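PDB 3NDN: O-succinylhomoserine sulfhydrylase from Mycobacterium tuberculosis, which probably catalyses the pyridoxal-phosphate-dependent formation of L-homocysteine from O-succinyl-L-homoserine and hydrogen sulfide in the methionine pathway. Local coordinates for residues V25-V30 against R91-A96; D71-V74 against N80-V83; S176-S181 against T373-M378; I356-G361 against L366-A371. All coordinates share one frame; numbering follows the deposited sequence.

Contact 1: residues V25-V30 against R91-A96; sequences VSQATV and RLIEGA
Leu-92 meets Val-30 CB to CB, 4.2 Å apart, where the last turn of helix 81-94 passes the start of helix 27-33. One residue on, Ile-93 takes part through both branches of its side chain and through its carbonyl oxygen. Its CG1 packs 3.9 Å from Val-30 CG2, the two side chains sliding past each other in opposite directions. Its CG2, on the other branch, lies 3.8 Å from Gln-27 NE2. The Gln-27 side chain crosses Ile-93 at about a right angle; with CG anti to the backbone N (chi1 -153°) and the chain extended beyond, it brings NE2 to Ile-93 O at 3.0 Å. Pro-208 O is a second, weak acceptor for NE2. At Gly-95 the backbone turns to positive phi and the helix ends; Ala-96 O, just beyond, receives Arg-91 NH1 at 3.0 Å. A carbonyl of the last helical turn thus gets its N-H from a side chain. The donor is tilted 32° from the carbonyl plane, but the bond is nearly straight, 172° at the hydrogen, and the oxygen lies in the amide plane of Gln-27, which fixes how that amide is turned.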
# COMPACT_ATOMS: atom_id res chain seq x y z
N VAL A 25 -8.83 30.60 9.70
CA VAL A 25 -7.75 29.65 10.08
C VAL A 25 -6.50 29.81 9.20
O VAL A 25 -6.60 30.19 8.02
CB VAL A 25 -8.25 28.16 10.09
CG1 VAL A 25 -9.26 27.92 11.20
CG2 VAL A 25 -8.83 27.76 8.74
N SER A 26 -5.33 29.52 9.76
CA SER A 26 -4.04 29.73 9.08
C SER A 26 -3.64 28.60 8.10
O SER A 26 -4.32 27.56 8.02
CB SER A 26 -2.94 29.91 10.11
OG SER A 26 -2.68 28.69 10.77
N GLN A 27 -2.55 28.85 7.36
CA GLN A 27 -1.96 27.89 6.40
C GLN A 27 -1.59 26.54 7.06
O GLN A 27 -1.79 25.49 6.48
CB GLN A 27 -0.73 28.51 5.70
CG GLN A 27 -0.41 27.96 4.28
CD GLN A 27 0.85 28.57 3.65
OE1 GLN A 27 1.87 28.77 4.32
NE2 GLN A 27 0.80 28.84 2.34
N ALA A 28 -1.10 26.59 8.31
CA ALA A 28 -0.73 25.37 9.04
C ALA A 28 -1.94 24.49 9.34
O ALA A 28 -1.92 23.28 9.16
CB ALA A 28 -0.00 25.71 10.34
N THR A 29 -3.01 25.13 9.82
CA THR A 29 -4.26 24.44 10.13
C THR A 29 -4.94 23.76 8.91
O THR A 29 -5.41 22.61 9.03
CB THR A 29 -5.22 25.42 10.84
OG1 THR A 29 -4.60 25.86 12.05
CG2 THR A 29 -6.52 24.76 11.18
N VAL A 30 -4.98 24.44 7.76
CA VAL A 30 -5.58 23.82 6.56
C VAL A 30 -4.76 22.63 6.04
O VAL A 30 -5.32 21.72 5.44
CB VAL A 30 -5.88 24.83 5.36
CG1 VAL A 30 -6.83 25.96 5.79
CG2 VAL A 30 -4.61 25.37 4.75
N ARG A 91 -4.83 23.11 -2.90
CA ARG A 91 -5.51 24.34 -3.38
C ARG A 91 -5.74 25.31 -2.20
O ARG A 91 -5.53 26.53 -2.34
CB ARG A 91 -6.86 24.00 -4.05
CG ARG A 91 -7.55 25.21 -4.79
CD ARG A 91 -9.09 25.00 -4.99
NE ARG A 91 -9.83 24.91 -3.73
CZ ARG A 91 -10.01 25.90 -2.85
NH1 ARG A 91 -9.47 27.11 -3.05
NH2 ARG A 91 -10.72 25.68 -1.74
N LEU A 92 -6.14 24.77 -1.05
CA LEU A 92 -6.34 25.56 0.18
C LEU A 92 -5.05 26.20 0.67
O LEU A 92 -5.05 27.38 1.00
CB LEU A 92 -6.97 24.72 1.31
CG LEU A 92 -8.48 24.45 1.15
CD1 LEU A 92 -8.94 23.26 2.01
CD2 LEU A 92 -9.31 25.71 1.49
N ILE A 93 -3.97 25.41 0.72
CA ILE A 93 -2.62 25.93 1.12
C ILE A 93 -2.13 27.09 0.22
O ILE A 93 -1.56 28.09 0.71
CB ILE A 93 -1.57 24.78 1.18
CG1 ILE A 93 -1.90 23.82 2.35
CG2 ILE A 93 -0.12 25.31 1.29
CD1 ILE A 93 -1.09 22.51 2.35
N GLU A 94 -2.34 26.94 -1.08
CA GLU A 94 -1.82 27.89 -2.08
C GLU A 94 -2.70 29.15 -2.24
O GLU A 94 -2.19 30.23 -2.57
CB GLU A 94 -1.63 27.16 -3.42
CG GLU A 94 -1.06 27.99 -4.61
CD GLU A 94 0.45 28.25 -4.49
OE1 GLU A 94 1.16 27.46 -3.82
OE2 GLU A 94 0.92 29.26 -5.06
N GLY A 95 -4.01 29.00 -2.02
CA GLY A 95 -4.99 30.07 -2.27
C GLY A 95 -5.31 30.28 -3.75
O GLY A 95 -5.43 31.43 -4.21
N ALA A 96 -5.47 29.18 -4.50
CA ALA A 96 -5.79 29.20 -5.93
C ALA A 96 -7.30 28.98 -6.14
O ALA A 96 -7.95 28.42 -5.24
CB ALA A 96 -5.00 28.12 -6.66

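Contact 2: residues D71-V74 against N80-V83; sequences DHYV and NPTV
Tyr-73 lays its phenol ring against the start of helix 81-94, meeting Asn-80 and Pro-81. Just before it in segment 71-74, His-72 ND1 donates to the carbonyl of the next residue, Tyr-73 O, over 2.9 Å, in the carbonyl plane on a lone pair, and NE2 pairs with Glu-42 of a neighbouring subunit. Both ring nitrogens are therefore used, which fixes the rotation of the imidazole. Tyr-73 follows and makes the contact itself. With CG anti to the carbonyl carbon (chi1 -77°), the ring reaches across so that Pro-81 CD stands over its centre, 3.8 Å from the centroid and only 4° off the ring normal, a CH-pi contact. Further along the ring, CE1 comes 3.5 Å from Asn-80 N, and the phenol OH lies 3.6 Å from Pro-81 CA while bonding to Ser-84 OG. Arg-16 adds a cation-pi contact to the same ring. Helix 81-94 is capped by Asn-80: its OD1 accepts from Val-83 N at 3.2 Å, again in the carbonyl plane on a lone pair, and weakly from Thr-82 N, while ND2 is tied to Tyr-49 O. This is a classic asparagine N-cap followed by proline in the first helical turn, set in the Tyr-Ser-Arg-Tyr-Gly-Asn-Pro-Thr sequence; in related trans-sulfuration enzymes the first tyrosine and the arginine of this loop bind the cofactor phosphate of an adjoining subunit, and they probably do so here.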
# COMPACT_ATOMS: atom_id res chain seq x y z
N ASP A 71 -22.90 15.24 -9.81
CA ASP A 71 -21.46 15.19 -9.53
C ASP A 71 -20.92 13.80 -9.08
O ASP A 71 -19.78 13.68 -8.62
CB ASP A 71 -21.02 16.33 -8.60
CG ASP A 71 -21.41 16.11 -7.14
OD1 ASP A 71 -22.25 15.22 -6.86
OD2 ASP A 71 -20.88 16.83 -6.27
N HIS A 72 -21.75 12.77 -9.24
CA HIS A 72 -21.37 11.35 -9.07
C HIS A 72 -20.06 11.05 -9.81
O HIS A 72 -19.84 11.54 -10.93
CB HIS A 72 -22.51 10.49 -9.66
CG HIS A 72 -22.53 9.06 -9.20
ND1 HIS A 72 -21.51 8.17 -9.46
CD2 HIS A 72 -23.50 8.35 -8.57
CE1 HIS A 72 -21.82 6.99 -8.97
NE2 HIS A 72 -23.03 7.06 -8.43
N TYR A 73 -19.17 10.26 -9.20
CA TYR A 73 -17.91 9.91 -9.86
C TYR A 73 -18.14 8.96 -11.04
O TYR A 73 -19.14 8.22 -11.05
CB TYR A 73 -16.90 9.32 -8.86
CG TYR A 73 -16.25 10.37 -7.98
CD1 TYR A 73 -15.11 11.07 -8.42
CD2 TYR A 73 -16.77 10.68 -6.70
CE1 TYR A 73 -14.51 12.04 -7.63
CE2 TYR A 73 -16.16 11.67 -5.89
CZ TYR A 73 -15.03 12.33 -6.36
OH TYR A 73 -14.41 13.30 -5.60
N VAL A 74 -17.25 8.97 -12.04
CA VAL A 74 -17.46 8.18 -13.28
C VAL A 74 -16.29 7.26 -13.64
O VAL A 74 -16.50 6.08 -13.95
CB VAL A 74 -17.80 9.11 -14.51
CG1 VAL A 74 -17.83 8.32 -15.82
CG2 VAL A 74 -19.12 9.82 -14.29
N ASN A 80 -11.39 10.92 -8.83
CA ASN A 80 -11.38 9.88 -7.78
C ASN A 80 -11.50 10.56 -6.38
O ASN A 80 -10.90 11.62 -6.16
CB ASN A 80 -10.09 9.04 -7.91
CG ASN A 80 -9.85 8.09 -6.71
OD1 ASN A 80 -9.42 8.52 -5.65
ND2 ASN A 80 -10.11 6.78 -6.91
N PRO A 81 -12.25 9.96 -5.44
CA PRO A 81 -12.42 10.68 -4.14
C PRO A 81 -11.14 10.95 -3.31
O PRO A 81 -11.04 12.01 -2.68
CB PRO A 81 -13.42 9.81 -3.37
CG PRO A 81 -13.56 8.53 -4.16
CD PRO A 81 -13.21 8.85 -5.57
N THR A 82 -10.20 10.00 -3.28
CA THR A 82 -8.90 10.22 -2.62
C THR A 82 -8.04 11.29 -3.35
O THR A 82 -7.43 12.17 -2.71
CB THR A 82 -8.13 8.87 -2.46
OG1 THR A 82 -8.97 7.93 -1.80
CG2 THR A 82 -6.83 9.03 -1.69
N VAL A 83 -7.97 11.19 -4.68
CA VAL A 83 -7.32 12.22 -5.48
C VAL A 83 -7.93 13.63 -5.22
O VAL A 83 -7.19 14.62 -5.14
CB VAL A 83 -7.29 11.85 -7.00
CG1 VAL A 83 -6.68 13.00 -7.84
CG2 VAL A 83 -6.47 10.58 -7.21

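Contact 3: residues S176-S181 against T373-M378; sequences SNPMQS and TTHRAM
Pro-178 touches His-375 where the two backbones run 8.2 Å apart, measured from Pro-178 CA to Thr-374 CA, with a cis peptide bond before Pro-178 on one side and a type I beta turn from Thr-373 to Arg-376 on the other. The contact joins the two domains of a fold-type I pyridoxal-phosphate enzyme: segment 176-181 leaves strand 169-173 of the seven-stranded sheet, and segment 373-378 follows strand 366-368 of the smaller C-terminal sheet. With CG anti to the carbonyl carbon (chi1 -80°), the His-375 ring is carried to segment 176-181 with CE1 leading, and the ring and Pro-178 approach from opposite directions. CE1 lies 3.4 Å from Pro-178 CD and 3.2 Å from Asn-177 O, the oxygen being at the ring edge and near its plane. Beside this pair the amide of Asn-177 and the Thr-374 side chain cross, with ND2 of Asn-177 4.2 Å from CG2 of Thr-374, a loose van der Waals contact. Asn-177 OD1 pairs with Arg-394 NH1, and Thr-374 OG1 with Asn-358 OD1. The imidazole and the Asn-177 carbonyl are also bridged by solvent, in the plane of the ring at its edge: the water donates to Asn-177 O at 2.9 Å and makes a long, weak bond of 3.4 Å to His-375 NE2.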
# COMPACT_ATOMS: atom_id res chain seq x y z
N SER A 176 16.72 29.74 -9.84
CA SER A 176 17.16 28.71 -10.81
C SER A 176 18.05 27.67 -10.12
O SER A 176 18.48 27.86 -8.99
CB SER A 176 17.89 29.32 -12.01
OG SER A 176 19.21 29.76 -11.68
N ASN A 177 18.32 26.57 -10.81
CA ASN A 177 19.11 25.48 -10.25
C ASN A 177 20.15 25.02 -11.26
O ASN A 177 19.80 24.62 -12.36
CB ASN A 177 18.16 24.33 -9.85
CG ASN A 177 18.88 23.02 -9.59
OD1 ASN A 177 19.95 22.98 -8.96
ND2 ASN A 177 18.29 21.93 -10.07
N PRO A 178 21.45 25.04 -10.88
CA PRO A 178 22.02 25.21 -9.55
C PRO A 178 22.55 26.58 -9.16
O PRO A 178 22.92 26.76 -8.00
CB PRO A 178 23.20 24.23 -9.58
CG PRO A 178 23.68 24.33 -11.01
CD PRO A 178 22.47 24.62 -11.86
N MET A 179 22.59 27.54 -10.08
CA MET A 179 23.25 28.83 -9.80
C MET A 179 22.41 29.80 -8.96
O MET A 179 22.92 30.81 -8.47
CB MET A 179 23.75 29.52 -11.08
CG MET A 179 24.76 28.70 -11.90
SD MET A 179 26.28 28.18 -11.05
CE MET A 179 27.11 29.74 -10.78
N GLN A 180 21.12 29.50 -8.80
CA GLN A 180 20.21 30.27 -7.94
C GLN A 180 20.05 31.76 -8.35
O GLN A 180 20.00 32.66 -7.49
CB GLN A 180 20.54 30.07 -6.43
CG GLN A 180 20.87 28.60 -6.05
CD GLN A 180 20.71 28.24 -4.56
OE1 GLN A 180 19.97 28.89 -3.82
NE2 GLN A 180 21.38 27.17 -4.13
N SER A 181 19.97 31.99 -9.66
CA SER A 181 19.63 33.28 -10.26
C SER A 181 18.12 33.52 -10.12
O SER A 181 17.34 32.55 -10.19
CB SER A 181 20.04 33.27 -11.74
OG SER A 181 19.61 34.42 -12.45
N THR A 373 26.54 15.71 -13.84
CA THR A 373 25.21 15.13 -13.61
C THR A 373 24.06 16.09 -13.98
O THR A 373 23.60 16.09 -15.12
CB THR A 373 25.02 14.68 -12.14
OG1 THR A 373 25.19 15.80 -11.27
CG2 THR A 373 25.99 13.58 -11.75
N THR A 374 23.61 16.91 -13.02
CA THR A 374 22.55 17.93 -13.22
C THR A 374 22.59 18.56 -14.62
O THR A 374 21.58 18.56 -15.33
CB THR A 374 22.63 19.06 -12.14
OG1 THR A 374 22.84 18.50 -10.84
CG2 THR A 374 21.34 19.91 -12.11
N HIS A 375 23.76 19.06 -15.02
CA HIS A 375 23.92 19.80 -16.28
C HIS A 375 24.92 19.16 -17.25
O HIS A 375 25.75 19.85 -17.84
CB HIS A 375 24.32 21.26 -15.98
CG HIS A 375 23.18 22.13 -15.58
ND1 HIS A 375 22.29 21.78 -14.58
CD2 HIS A 375 22.77 23.33 -16.03
CE1 HIS A 375 21.38 22.73 -14.45
NE2 HIS A 375 21.65 23.69 -15.31
N ARG A 376 24.81 17.85 -17.42
CA ARG A 376 25.72 17.10 -18.29
C ARG A 376 25.50 17.37 -19.78
O ARG A 376 26.47 17.54 -20.54
CB ARG A 376 25.60 15.59 -18.02
CG ARG A 376 26.44 14.74 -18.95
CD ARG A 376 26.02 13.28 -18.99
NE ARG A 376 26.57 12.61 -20.17
CZ ARG A 376 27.87 12.34 -20.36
NH1 ARG A 376 28.78 12.68 -19.44
NH2 ARG A 376 28.26 11.74 -21.47
N ALA A 377 24.23 17.41 -20.19
CA ALA A 377 23.84 17.50 -21.60
C ALA A 377 24.39 18.74 -22.33
O ALA A 377 24.94 18.62 -23.44
CB ALA A 377 22.30 17.42 -21.74
N MET A 378 24.27 19.90 -21.70
CA MET A 378 24.61 21.19 -22.33
C MET A 378 26.08 21.42 -22.74
O MET A 378 26.40 22.46 -23.33
CB MET A 378 24.11 22.37 -21.47
CG MET A 378 24.85 22.57 -20.15
SD MET A 378 24.75 24.27 -19.54
CE MET A 378 23.00 24.46 -19.21
O HOH W 1 19.62 26.29 -14.67

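Contact 4: residues I356-G361 against L366-A371; sequences ISNNLG and LVTHPA
Leu-366 spreads its two methyls over segment 356-361: CD2 packs on Ser-357 CB at 3.9 Å, and CD1 reaches Asn-359, 3.6 Å from its O. Ser-357 sits between this leucine and the next subunit: its OG bonds Tyr-54 O of a neighbouring subunit, while its backbone N donates to Val-367 O at 3.0 Å. That bond is fairly straight, 163° at the hydrogen. The same carbonyl receives a CA-H...O contact from Ile-356, so two donors share one oxygen. Ile-356 and Val-367 are bridged in parallel, their side chains side by side on one face of the sheet and pointing the same way, with CG1 of Ile-356 4.2 Å from CG1 of Val-367; helix 340-350 packs on that face. The runs 356-359 and 366-368 lie 98° apart in direction, so the bridge is short. Thr-368 meets the amide of Asn-358. Its OG1, set anti to the backbone N (chi1 -161°), makes a weak bond to Asn-358 OD1 at 3.4 Å; OG1 also pairs with Thr-373 OG1. Asn-359 OD1 accepts from the next backbone N, that of Leu-360. Strand 366-368 thus runs second from the edge, parallel to the edge strand 355-356 and antiparallel to 392-396, in the mixed beta-sheet of the C-terminal alpha/beta domain of this fold-type I family.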
# COMPACT_ATOMS: atom_id res chain seq x y z
N ILE A 356 25.56 10.56 -1.83
CA ILE A 356 25.76 11.09 -3.21
C ILE A 356 24.52 10.74 -4.05
O ILE A 356 24.24 9.57 -4.28
CB ILE A 356 27.06 10.51 -3.88
CG1 ILE A 356 28.30 10.84 -3.05
CG2 ILE A 356 27.24 11.01 -5.34
CD1 ILE A 356 29.56 10.04 -3.46
N SER A 357 23.77 11.76 -4.50
CA SER A 357 22.47 11.58 -5.20
C SER A 357 22.01 12.90 -5.83
O SER A 357 22.28 13.97 -5.28
CB SER A 357 21.41 11.07 -4.22
OG SER A 357 20.18 10.75 -4.87
N ASN A 358 21.29 12.81 -6.94
CA ASN A 358 20.84 14.01 -7.68
C ASN A 358 19.47 14.61 -7.29
O ASN A 358 19.03 15.63 -7.87
CB ASN A 358 20.87 13.72 -9.18
CG ASN A 358 20.81 14.98 -10.02
OD1 ASN A 358 21.73 15.82 -10.00
ND2 ASN A 358 19.72 15.13 -10.78
N ASN A 359 18.81 14.04 -6.29
CA ASN A 359 17.43 14.41 -5.94
C ASN A 359 17.37 15.63 -4.97
O ASN A 359 18.42 16.10 -4.50
CB ASN A 359 16.68 13.18 -5.40
CG ASN A 359 15.18 13.15 -5.78
OD1 ASN A 359 14.59 14.18 -6.15
ND2 ASN A 359 14.56 11.97 -5.66
N LEU A 360 16.15 16.12 -4.71
CA LEU A 360 15.88 17.29 -3.84
C LEU A 360 14.65 17.08 -2.96
O LEU A 360 13.77 16.28 -3.29
CB LEU A 360 15.60 18.55 -4.70
CG LEU A 360 16.67 19.10 -5.64
CD1 LEU A 360 16.09 20.19 -6.57
CD2 LEU A 360 17.83 19.66 -4.85
N GLY A 361 14.57 17.84 -1.87
CA GLY A 361 13.38 17.88 -1.02
C GLY A 361 13.12 16.65 -0.15
O GLY A 361 11.97 16.31 0.10
N LEU A 366 21.51 15.20 0.83
CA LEU A 366 22.13 14.67 -0.41
C LEU A 366 23.12 15.67 -1.06
O LEU A 366 22.96 16.90 -0.91
CB LEU A 366 21.04 14.30 -1.43
CG LEU A 366 19.81 13.50 -1.00
CD1 LEU A 366 18.78 13.50 -2.10
CD2 LEU A 366 20.16 12.06 -0.63
N VAL A 367 24.11 15.15 -1.79
CA VAL A 367 25.14 15.97 -2.47
C VAL A 367 25.34 15.54 -3.94
O VAL A 367 25.32 14.35 -4.25
CB VAL A 367 26.49 16.00 -1.68
CG1 VAL A 367 27.17 14.61 -1.62
CG2 VAL A 367 27.46 17.02 -2.27
N THR A 368 25.50 16.52 -4.84
CA THR A 368 25.76 16.21 -6.26
C THR A 368 26.78 17.17 -6.92
O THR A 368 26.98 18.30 -6.46
CB THR A 368 24.43 16.12 -7.06
OG1 THR A 368 24.66 15.42 -8.29
CG2 THR A 368 23.86 17.51 -7.37
N HIS A 369 27.41 16.71 -8.02
CA HIS A 369 28.34 17.52 -8.82
C HIS A 369 27.65 17.87 -10.15
O HIS A 369 27.60 17.02 -11.05
CB HIS A 369 29.63 16.72 -9.09
CG HIS A 369 30.67 17.45 -9.88
ND1 HIS A 369 30.99 17.10 -11.18
CD2 HIS A 369 31.49 18.47 -9.56
CE1 HIS A 369 31.95 17.90 -11.62
NE2 HIS A 369 32.27 18.73 -10.65
N PRO A 370 27.12 19.10 -10.27
CA PRO A 370 26.28 19.43 -11.43
C PRO A 370 26.93 19.30 -12.81
O PRO A 370 26.27 18.87 -13.75
CB PRO A 370 25.85 20.87 -11.16
CG PRO A 370 25.90 21.00 -9.65
CD PRO A 370 27.09 20.18 -9.26
N ALA A 371 28.22 19.64 -12.93
CA ALA A 371 28.91 19.62 -14.23
C ALA A 371 28.98 18.23 -14.89
O ALA A 371 29.11 18.12 -16.11
CB ALA A 371 30.33 20.23 -14.11

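Contacts 3 and 4 form one cluster, with centres 11 Å apart: contact 4 is nested inside the loop that contact 3 closes, and His-375 N probably bonds Pro-370 O at 2.8 Å. Both also touch the same neighbouring subunit of the tetramer. Contacts 1 and 2 share helix 81-94, one at its C-terminal end and the other at its start, with centres 22 Å apart and nearest atoms about 9 Å apart. The two pairs lie on opposite sides of the chain's centre, the centres of contacts 2 and 3 being 40 Å apart. The cofactor is covalently bound, with Lys-227 the predicted attachment point; in sequence this lysine lies inside the loop that contact 3 closes.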